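PDB 2PO3: 4-dehydrase from Streptomyces venezuelae, which probably acts as a pyridoxal phosphate-dependent aminotransferase on a TDP-linked sugar during the biosynthesis of desosamine. Local coordinates for residues R265-L277 with P362-A376. Residues are numbered along the deposited sequence; the frame is centred on the assembly and turned at random.
Sequences RNRRNHAAYREHL and PTGTAIGDDDIRRVA
Tyr273 and Ile372 show how one aromatic side chain can join two helices and a loop. The CG2 methyl of Ile372 rests over one face of the phenol ring, a CH-pi contact of 3.9 Å to the centroid, while Val375 CG2 meets the ring edge. Tyr273 OH donates to Pro362 O at 2.7 Å, on a lone pair in the carbonyl plane, the acceptor lying at the edge of the ring. Replacing Tyr273 by an alanine is likely to leave the Pro362 carbonyl without this donor and to open a gap beside Ile372. The Ile372 side chain is a knob among Asn269, Ala272, Tyr273 and His276.

One turn back, Asn269 has CG beside its own backbone N (chi1 -77°), which brings the amide to the loop. Its ND2 reaches Thr363 OG1 at 2.9 Å, nearly straight at 162° and in the amide plane, with weaker bonds to the carbonyls of Gly364 and Ile367. Arg265 adds a weak NH1 bond to Ile367 O, its guanidinium lying over Thr365 CA. A water bridges Asn269 OD1 and Asp369 OD1.

Further out, Tyr273 and Thr363 both touch strand 299-303, and the side chain of Pro362 lies about 8 Å from the bound PLP-sugar aldimine. Segments 265-276 and 369-376, parts of helices 246-276 and 369-394, cross at -36° in knob-into-hole packing, with loop 362-368 tied to the first helix by side-chain-to-backbone bonds, in this DegT/DnrJ/EryC1-family enzyme.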
ATOM      1  N   ARG A 265      26.743   9.975  10.560  1.00 18.56           N
ATOM      2  CA  ARG A 265      26.214  10.764  11.659  1.00 21.43           C
ATOM      3  C   ARG A 265      25.679   9.852  12.736  1.00 19.84           C
ATOM      4  O   ARG A 265      25.873  10.116  13.912  1.00 25.68           O
ATOM      5  CB  ARG A 265      25.164  11.820  11.291  1.00 18.71           C
ATOM      6  CG  ARG A 265      24.767  12.615  12.540  1.00 43.68           C
ATOM      7  CD  ARG A 265      25.486  13.958  12.664  1.00 36.21           C
ATOM      8  NE  ARG A 265      25.019  14.824  11.585  1.00 94.28           N
ATOM      9  CZ  ARG A 265      24.278  15.901  11.780  1.00 98.48           C
ATOM     10  NH1 ARG A 265      23.925  16.273  13.011  1.00 32.12           N
ATOM     11  NH2 ARG A 265      23.884  16.612  10.718  1.00 56.85           N
ATOM     12  N   ASN A 266      25.014   8.784  12.305  1.00 20.19           N
ATOM     13  CA  ASN A 266      24.467   7.838  13.252  1.00 19.65           C
ATOM     14  C   ASN A 266      25.564   7.270  14.141  1.00 19.82           C
ATOM     15  O   ASN A 266      25.455   7.106  15.349  1.00 23.55           O
ATOM     16  CB  ASN A 266      23.793   6.676  12.504  1.00 14.98           C
ATOM     17  CG  ASN A 266      22.425   7.018  11.943  1.00 12.15           C
ATOM     18  OD1 ASN A 266      21.903   8.129  12.112  1.00 21.87           O
ATOM     19  ND2 ASN A 266      21.836   6.053  11.275  1.00 20.65           N
ATOM     20  N   ARG A 267      26.669   6.918  13.539  1.00 21.10           N
ATOM     21  CA  ARG A 267      27.742   6.358  14.326  1.00 20.60           C
ATOM     22  C   ARG A 267      28.325   7.365  15.320  1.00 20.08           C
ATOM     23  O   ARG A 267      28.714   7.089  16.469  1.00 22.69           O
ATOM     24  CB  ARG A 267      28.841   5.873  13.396  1.00 18.76           C
ATOM     25  CG  ARG A 267      28.458   4.670  12.561  1.00 23.97           C
ATOM     26  CD  ARG A 267      29.623   4.339  11.648  1.00 15.92           C
ATOM     27  NE  ARG A 267      29.550   3.032  11.029  1.00 23.15           N
ATOM     28  CZ  ARG A 267      30.180   2.861   9.880  1.00 52.62           C
ATOM     29  NH1 ARG A 267      30.841   3.886   9.337  1.00 26.15           N
ATOM     30  NH2 ARG A 267      30.146   1.664   9.275  1.00 37.73           N
ATOM     31  N   ARG A 268      28.420   8.586  14.848  1.00 21.47           N
ATOM     32  CA  ARG A 268      28.958   9.617  15.665  1.00 23.31           C
ATOM     33  C   ARG A 268      27.978   9.880  16.811  1.00 30.81           C
ATOM     34  O   ARG A 268      28.370   9.958  17.981  1.00 31.75           O
ATOM     35  CB  ARG A 268      29.275  10.808  14.750  1.00 29.59           C
ATOM     36  CG  ARG A 268      29.427  12.173  15.419  1.00 78.03           C
ATOM     37  CD  ARG A 268      30.087  13.206  14.501  1.00100.00           C
ATOM     38  NE  ARG A 268      29.627  13.139  13.108  1.00100.00           N
ATOM     39  CZ  ARG A 268      28.828  14.044  12.513  1.00100.00           C
ATOM     40  NH1 ARG A 268      28.359  15.130  13.146  1.00100.00           N
ATOM     41  NH2 ARG A 268      28.484  13.842  11.241  1.00 79.62           N
ATOM     42  N   ASN A 269      26.700   9.992  16.469  1.00 19.59           N
ATOM     43  CA  ASN A 269      25.724  10.225  17.501  1.00 24.92           C
ATOM     44  C   ASN A 269      25.789   9.126  18.544  1.00 26.72           C
ATOM     45  O   ASN A 269      25.601   9.343  19.738  1.00 22.26           O
ATOM     46  CB  ASN A 269      24.292  10.250  16.932  1.00 21.66           C
ATOM     47  CG  ASN A 269      24.009  11.550  16.233  1.00 38.02           C
ATOM     48  OD1 ASN A 269      24.870  12.423  16.233  1.00 22.08           O
ATOM     49  ND2 ASN A 269      22.831  11.675  15.624  1.00 23.98           N
ATOM     50  N   HIS A 270      26.037   7.916  18.075  1.00 21.05           N
ATOM     51  CA  HIS A 270      26.078   6.788  18.989  1.00 20.91           C
ATOM     52  C   HIS A 270      27.239   6.877  19.960  1.00 27.03           C
ATOM     53  O   HIS A 270      27.111   6.690  21.175  1.00 26.20           O
ATOM     54  CB  HIS A 270      26.010   5.411  18.271  1.00 19.73           C
ATOM     55  CG  HIS A 270      26.375   4.189  19.100  1.00 27.66           C
ATOM     56  ND1 HIS A 270      25.416   3.448  19.793  1.00 28.32           N
ATOM     57  CD2 HIS A 270      27.584   3.582  19.336  1.00 35.24           C
ATOM     58  CE1 HIS A 270      26.033   2.440  20.419  1.00 29.78           C
ATOM     59  NE2 HIS A 270      27.337   2.498  20.173  1.00 34.86           N
ATOM     60  N   ALA A 271      28.400   7.159  19.397  1.00 25.73           N
ATOM     61  CA  ALA A 271      29.554   7.263  20.250  1.00 28.49           C
ATOM     62  C   ALA A 271      29.339   8.357  21.285  1.00 30.37           C
ATOM     63  O   ALA A 271      29.716   8.201  22.451  1.00 36.35           O
ATOM     64  CB  ALA A 271      30.814   7.435  19.422  1.00 29.19           C
ATOM     65  N   ALA A 272      28.720   9.450  20.828  1.00 20.93           N
ATOM     66  CA  ALA A 272      28.453  10.580  21.694  1.00 19.16           C
ATOM     67  C   ALA A 272      27.601  10.194  22.863  1.00 28.20           C
ATOM     68  O   ALA A 272      27.854  10.590  23.995  1.00 29.66           O
ATOM     69  CB  ALA A 272      27.779  11.723  20.953  1.00 19.52           C
ATOM     70  N   TYR A 273      26.564   9.422  22.578  1.00 27.28           N
ATOM     71  CA  TYR A 273      25.709   9.022  23.668  1.00 24.51           C
ATOM     72  C   TYR A 273      26.493   8.120  24.581  1.00 25.63           C
ATOM     73  O   TYR A 273      26.410   8.236  25.794  1.00 28.69           O
ATOM     74  CB  TYR A 273      24.476   8.226  23.195  1.00 21.50           C
ATOM     75  CG  TYR A 273      23.247   9.033  22.771  1.00 20.82           C
ATOM     76  CD1 TYR A 273      22.857   9.088  21.427  1.00 19.75           C
ATOM     77  CD2 TYR A 273      22.462   9.704  23.709  1.00 14.41           C
ATOM     78  CE1 TYR A 273      21.723   9.794  21.012  1.00 17.86           C
ATOM     79  CE2 TYR A 273      21.334  10.428  23.322  1.00 15.65           C
ATOM     80  CZ  TYR A 273      20.958  10.462  21.971  1.00 27.74           C
ATOM     81  OH  TYR A 273      19.834  11.165  21.572  1.00 16.39           O
ATOM     82  N   ARG A 274      27.253   7.200  23.994  1.00 22.41           N
ATOM     83  CA  ARG A 274      28.016   6.268  24.832  1.00 25.22           C
ATOM     84  C   ARG A 274      28.863   6.999  25.828  1.00 31.36           C
ATOM     85  O   ARG A 274      28.904   6.722  27.036  1.00 30.76           O
ATOM     86  CB  ARG A 274      28.915   5.359  24.015  1.00 30.19           C
ATOM     87  CG  ARG A 274      29.067   3.957  24.592  1.00 47.72           C
ATOM     88  CD  ARG A 274      30.007   3.086  23.763  1.00 38.71           C
ATOM     89  NE  ARG A 274      30.993   3.873  23.000  1.00100.00           N
ATOM     90  CZ  ARG A 274      31.147   3.823  21.654  1.00100.00           C
ATOM     91  NH1 ARG A 274      32.060   4.555  20.989  1.00 57.68           N
ATOM     92  NH2 ARG A 274      30.351   3.001  20.964  1.00100.00           N
ATOM     93  N   GLU A 275      29.557   7.972  25.293  1.00 33.90           N
ATOM     94  CA  GLU A 275      30.413   8.760  26.137  1.00 38.73           C
ATOM     95  C   GLU A 275      29.641   9.597  27.160  1.00 34.50           C
ATOM     96  O   GLU A 275      30.023   9.668  28.323  1.00 39.05           O
ATOM     97  CB  GLU A 275      31.411   9.586  25.302  1.00 42.73           C
ATOM     98  CG  GLU A 275      30.721  10.763  24.602  1.00 80.30           C
ATOM     99  CD  GLU A 275      31.633  11.940  24.402  1.00100.00           C
ATOM    100  OE1 GLU A 275      32.351  12.378  25.284  1.00100.00           O
ATOM    101  OE2 GLU A 275      31.583  12.427  23.175  1.00100.00           O
ATOM    102  N   HIS A 276      28.553  10.237  26.757  1.00 25.23           N
ATOM    103  CA  HIS A 276      27.803  11.030  27.715  1.00 26.58           C
ATOM    104  C   HIS A 276      27.042  10.251  28.770  1.00 32.33           C
ATOM    105  O   HIS A 276      26.527  10.852  29.714  1.00 36.71           O
ATOM    106  CB  HIS A 276      26.798  11.979  27.066  1.00 32.21           C
ATOM    107  CG  HIS A 276      27.558  13.001  26.338  1.00 45.34           C
ATOM    108  ND1 HIS A 276      28.521  13.746  26.997  1.00 50.90           N
ATOM    109  CD2 HIS A 276      27.520  13.361  25.036  1.00 50.87           C
ATOM    110  CE1 HIS A 276      29.049  14.551  26.097  1.00 51.93           C
ATOM    111  NE2 HIS A 276      28.468  14.348  24.914  1.00 54.12           N
ATOM    112  N   LEU A 277      26.930   8.942  28.603  1.00 25.46           N
ATOM    113  CA  LEU A 277      26.169   8.138  29.575  1.00 27.78           C
ATOM    114  C   LEU A 277      27.042   7.125  30.274  1.00 26.76           C
ATOM    115  O   LEU A 277      26.608   6.158  30.909  1.00 30.20           O
ATOM    116  CB  LEU A 277      24.961   7.471  28.887  1.00 25.38           C
ATOM    117  CG  LEU A 277      23.949   8.491  28.389  1.00 20.43           C
ATOM    118  CD1 LEU A 277      23.088   7.745  27.404  1.00 23.52           C
ATOM    119  CD2 LEU A 277      23.123   9.063  29.542  1.00 25.17           C
ATOM    120  N   PRO A 362      16.401  10.073  20.291  1.00 17.69           N
ATOM    121  CA  PRO A 362      16.534  10.785  19.006  1.00 15.56           C
ATOM    122  C   PRO A 362      17.922  10.735  18.364  1.00 15.89           C
ATOM    123  O   PRO A 362      18.953  10.927  19.018  1.00 19.30           O
ATOM    124  CB  PRO A 362      16.194  12.230  19.305  1.00 14.51           C
ATOM    125  CG  PRO A 362      15.459  12.158  20.625  1.00 18.68           C
ATOM    126  CD  PRO A 362      16.135  11.037  21.365  1.00 15.16           C
ATOM    127  N   THR A 363      17.943  10.459  17.062  1.00 19.46           N
ATOM    128  CA  THR A 363      19.171  10.364  16.265  1.00 25.02           C
ATOM    129  C   THR A 363      18.985  10.874  14.829  1.00 27.64           C
ATOM    130  O   THR A 363      18.035  11.614  14.540  1.00 24.71           O
ATOM    131  CB  THR A 363      20.029   9.063  16.423  1.00 28.67           C
ATOM    132  OG1 THR A 363      21.368   9.199  15.945  1.00 16.81           O
ATOM    133  CG2 THR A 363      19.350   7.799  15.871  1.00 21.94           C
ATOM    134  N   GLY A 364      19.903  10.492  13.946  1.00 20.69           N
ATOM    135  CA  GLY A 364      19.865  10.913  12.558  1.00 19.00           C
ATOM    136  C   GLY A 364      20.519  12.284  12.396  1.00 24.69           C
ATOM    137  O   GLY A 364      21.041  12.871  13.341  1.00 25.09           O
ATOM    138  N   THR A 365      20.456  12.799  11.157  1.00 22.53           N
ATOM    139  CA  THR A 365      21.022  14.079  10.797  1.00 18.92           C
ATOM    140  C   THR A 365      20.399  15.256  11.481  1.00 27.53           C
ATOM    141  O   THR A 365      20.957  16.353  11.478  1.00 38.48           O
ATOM    142  CB  THR A 365      21.180  14.233   9.296  1.00 25.29           C
ATOM    143  OG1 THR A 365      19.890  14.292   8.686  1.00 24.83           O
ATOM    144  CG2 THR A 365      22.005  13.020   8.857  1.00 24.52           C
ATOM    145  N   ALA A 366      19.255  15.034  12.101  1.00 33.14           N
ATOM    146  CA  ALA A 366      18.625  16.125  12.814  1.00 41.77           C
ATOM    147  C   ALA A 366      19.283  16.345  14.191  1.00 39.57           C
ATOM    148  O   ALA A 366      19.160  17.397  14.807  1.00 35.34           O
ATOM    149  CB  ALA A 366      17.127  15.868  12.963  1.00 44.04           C
ATOM    150  N   ILE A 367      19.996  15.350  14.711  1.00 30.24           N
ATOM    151  CA  ILE A 367      20.599  15.490  16.025  1.00 22.73           C
ATOM    152  C   ILE A 367      22.107  15.724  15.995  1.00 27.95           C
ATOM    153  O   ILE A 367      22.818  15.092  15.219  1.00 36.22           O
ATOM    154  CB  ILE A 367      20.200  14.211  16.762  1.00 19.03           C
ATOM    155  CG1 ILE A 367      18.710  14.242  17.095  1.00 20.38           C
ATOM    156  CG2 ILE A 367      21.043  13.885  17.976  1.00 19.67           C
ATOM    157  CD1 ILE A 367      18.335  15.342  18.084  1.00 29.14           C
ATOM    158  N   GLY A 368      22.578  16.640  16.857  1.00 27.55           N
ATOM    159  CA  GLY A 368      23.971  17.019  17.028  1.00 24.52           C
ATOM    160  C   GLY A 368      24.381  16.896  18.500  1.00 34.98           C
ATOM    161  O   GLY A 368      23.552  16.629  19.376  1.00 28.54           O
ATOM    162  N   ASP A 369      25.673  17.121  18.768  1.00 36.58           N
ATOM    163  CA  ASP A 369      26.258  17.029  20.104  1.00 38.21           C
ATOM    164  C   ASP A 369      25.530  17.727  21.224  1.00 35.11           C
ATOM    165  O   ASP A 369      25.344  17.157  22.298  1.00 30.09           O
ATOM    166  CB  ASP A 369      27.766  17.300  20.146  1.00 49.28           C
ATOM    167  CG  ASP A 369      28.451  16.813  18.889  1.00100.00           C
ATOM    168  OD1 ASP A 369      28.219  15.717  18.387  1.00100.00           O
ATOM    169  OD2 ASP A 369      29.306  17.689  18.390  1.00100.00           O
ATOM    170  N   ASP A 370      25.139  18.968  20.957  1.00 28.56           N
ATOM    171  CA  ASP A 370      24.433  19.747  21.929  1.00 31.05           C
ATOM    172  C   ASP A 370      23.124  19.106  22.309  1.00 28.73           C
ATOM    173  O   ASP A 370      22.720  19.065  23.466  1.00 29.15           O
ATOM    174  CB  ASP A 370      24.249  21.158  21.392  1.00 42.00           C
ATOM    175  CG  ASP A 370      25.583  21.845  21.420  1.00 72.38           C
ATOM    176  OD1 ASP A 370      26.506  21.462  22.137  1.00 63.12           O
ATOM    177  OD2 ASP A 370      25.667  22.834  20.551  1.00 84.08           O
ATOM    178  N   ASP A 371      22.459  18.585  21.296  1.00 31.59           N
ATOM    179  CA  ASP A 371      21.207  17.915  21.500  1.00 28.09           C
ATOM    180  C   ASP A 371      21.441  16.679  22.377  1.00 34.09           C
ATOM    181  O   ASP A 371      20.714  16.387  23.330  1.00 34.88           O
ATOM    182  CB  ASP A 371      20.792  17.384  20.127  1.00 33.04           C
ATOM    183  CG  ASP A 371      20.622  18.514  19.180  1.00 39.18           C
ATOM    184  OD1 ASP A 371      19.904  19.467  19.430  1.00 35.02           O
ATOM    185  OD2 ASP A 371      21.367  18.371  18.114  1.00 43.74           O
ATOM    186  N   ILE A 372      22.495  15.952  22.020  1.00 21.36           N
ATOM    187  CA  ILE A 372      22.867  14.722  22.711  1.00 22.88           C
ATOM    188  C   ILE A 372      23.088  14.916  24.183  1.00 31.45           C
ATOM    189  O   ILE A 372      22.558  14.195  25.010  1.00 31.92           O
ATOM    190  CB  ILE A 372      23.941  13.930  21.982  1.00 21.51           C
ATOM    191  CG1 ILE A 372      23.330  13.415  20.671  1.00 24.26           C
ATOM    192  CG2 ILE A 372      24.422  12.779  22.871  1.00 21.63           C
ATOM    193  CD1 ILE A 372      24.335  12.828  19.689  1.00 24.04           C
ATOM    194  N   ARG A 373      23.858  15.934  24.487  1.00 31.91           N
ATOM    195  CA  ARG A 373      24.184  16.295  25.846  1.00 32.64           C
ATOM    196  C   ARG A 373      22.913  16.628  26.610  1.00 24.92           C
ATOM    197  O   ARG A 373      22.653  16.283  27.758  1.00 25.83           O
ATOM    198  CB  ARG A 373      24.999  17.583  25.738  1.00 42.12           C
ATOM    199  CG  ARG A 373      26.277  17.626  26.555  1.00 47.67           C
ATOM    200  CD  ARG A 373      26.883  19.029  26.619  1.00100.00           C
ATOM    201  NE  ARG A 373      26.217  19.875  27.616  1.00100.00           N
ATOM    202  CZ  ARG A 373      25.335  20.852  27.347  1.00100.00           C
ATOM    203  NH1 ARG A 373      24.975  21.171  26.095  1.00100.00           N
ATOM    204  NH2 ARG A 373      24.808  21.532  28.366  1.00100.00           N
ATOM    205  N   ARG A 374      22.082  17.383  25.965  1.00 24.29           N
ATOM    206  CA  ARG A 374      20.863  17.746  26.645  1.00 29.16           C
ATOM    207  C   ARG A 374      20.095  16.488  27.056  1.00 31.73           C
ATOM    208  O   ARG A 374      19.575  16.403  28.161  1.00 32.93           O
ATOM    209  CB  ARG A 374      20.059  18.687  25.752  1.00 23.59           C
ATOM    210  CG  ARG A 374      18.546  18.596  25.915  1.00 36.60           C
ATOM    211  CD  ARG A 374      17.777  19.378  24.851  1.00 47.91           C
ATOM    212  NE  ARG A 374      16.336  19.393  25.097  1.00 31.73           N
ATOM    213  CZ  ARG A 374      15.434  19.838  24.239  1.00 34.74           C
ATOM    214  NH1 ARG A 374      15.790  20.322  23.053  1.00 22.05           N
ATOM    215  NH2 ARG A 374      14.143  19.785  24.579  1.00 25.93           N
ATOM    216  N   VAL A 375      20.014  15.506  26.154  1.00 21.83           N
ATOM    217  CA  VAL A 375      19.295  14.287  26.492  1.00 22.85           C
ATOM    218  C   VAL A 375      20.033  13.427  27.488  1.00 19.17           C
ATOM    219  O   VAL A 375      19.460  12.960  28.463  1.00 23.18           O
ATOM    220  CB  VAL A 375      18.620  13.542  25.331  1.00 30.29           C
ATOM    221  CG1 VAL A 375      18.801  14.214  23.973  1.00 34.13           C
ATOM    222  CG2 VAL A 375      18.680  12.003  25.314  1.00 19.29           C
ATOM    223  N   ALA A 376      21.321  13.238  27.264  1.00 22.77           N
ATOM    224  CA  ALA A 376      22.118  12.437  28.179  1.00 23.54           C
ATOM    225  C   ALA A 376      22.004  12.972  29.599  1.00 29.09           C
ATOM    226  O   ALA A 376      21.825  12.210  30.522  1.00 28.14           O
ATOM    227  CB  ALA A 376      23.579  12.469  27.771  1.00 21.32           C
TER
HETATM  228  O   HOH W   1      22.618   6.802  16.042  1.00 16.64           O
HETATM  229  O   HOH W   2      26.911  14.125  16.563  1.00 36.58           O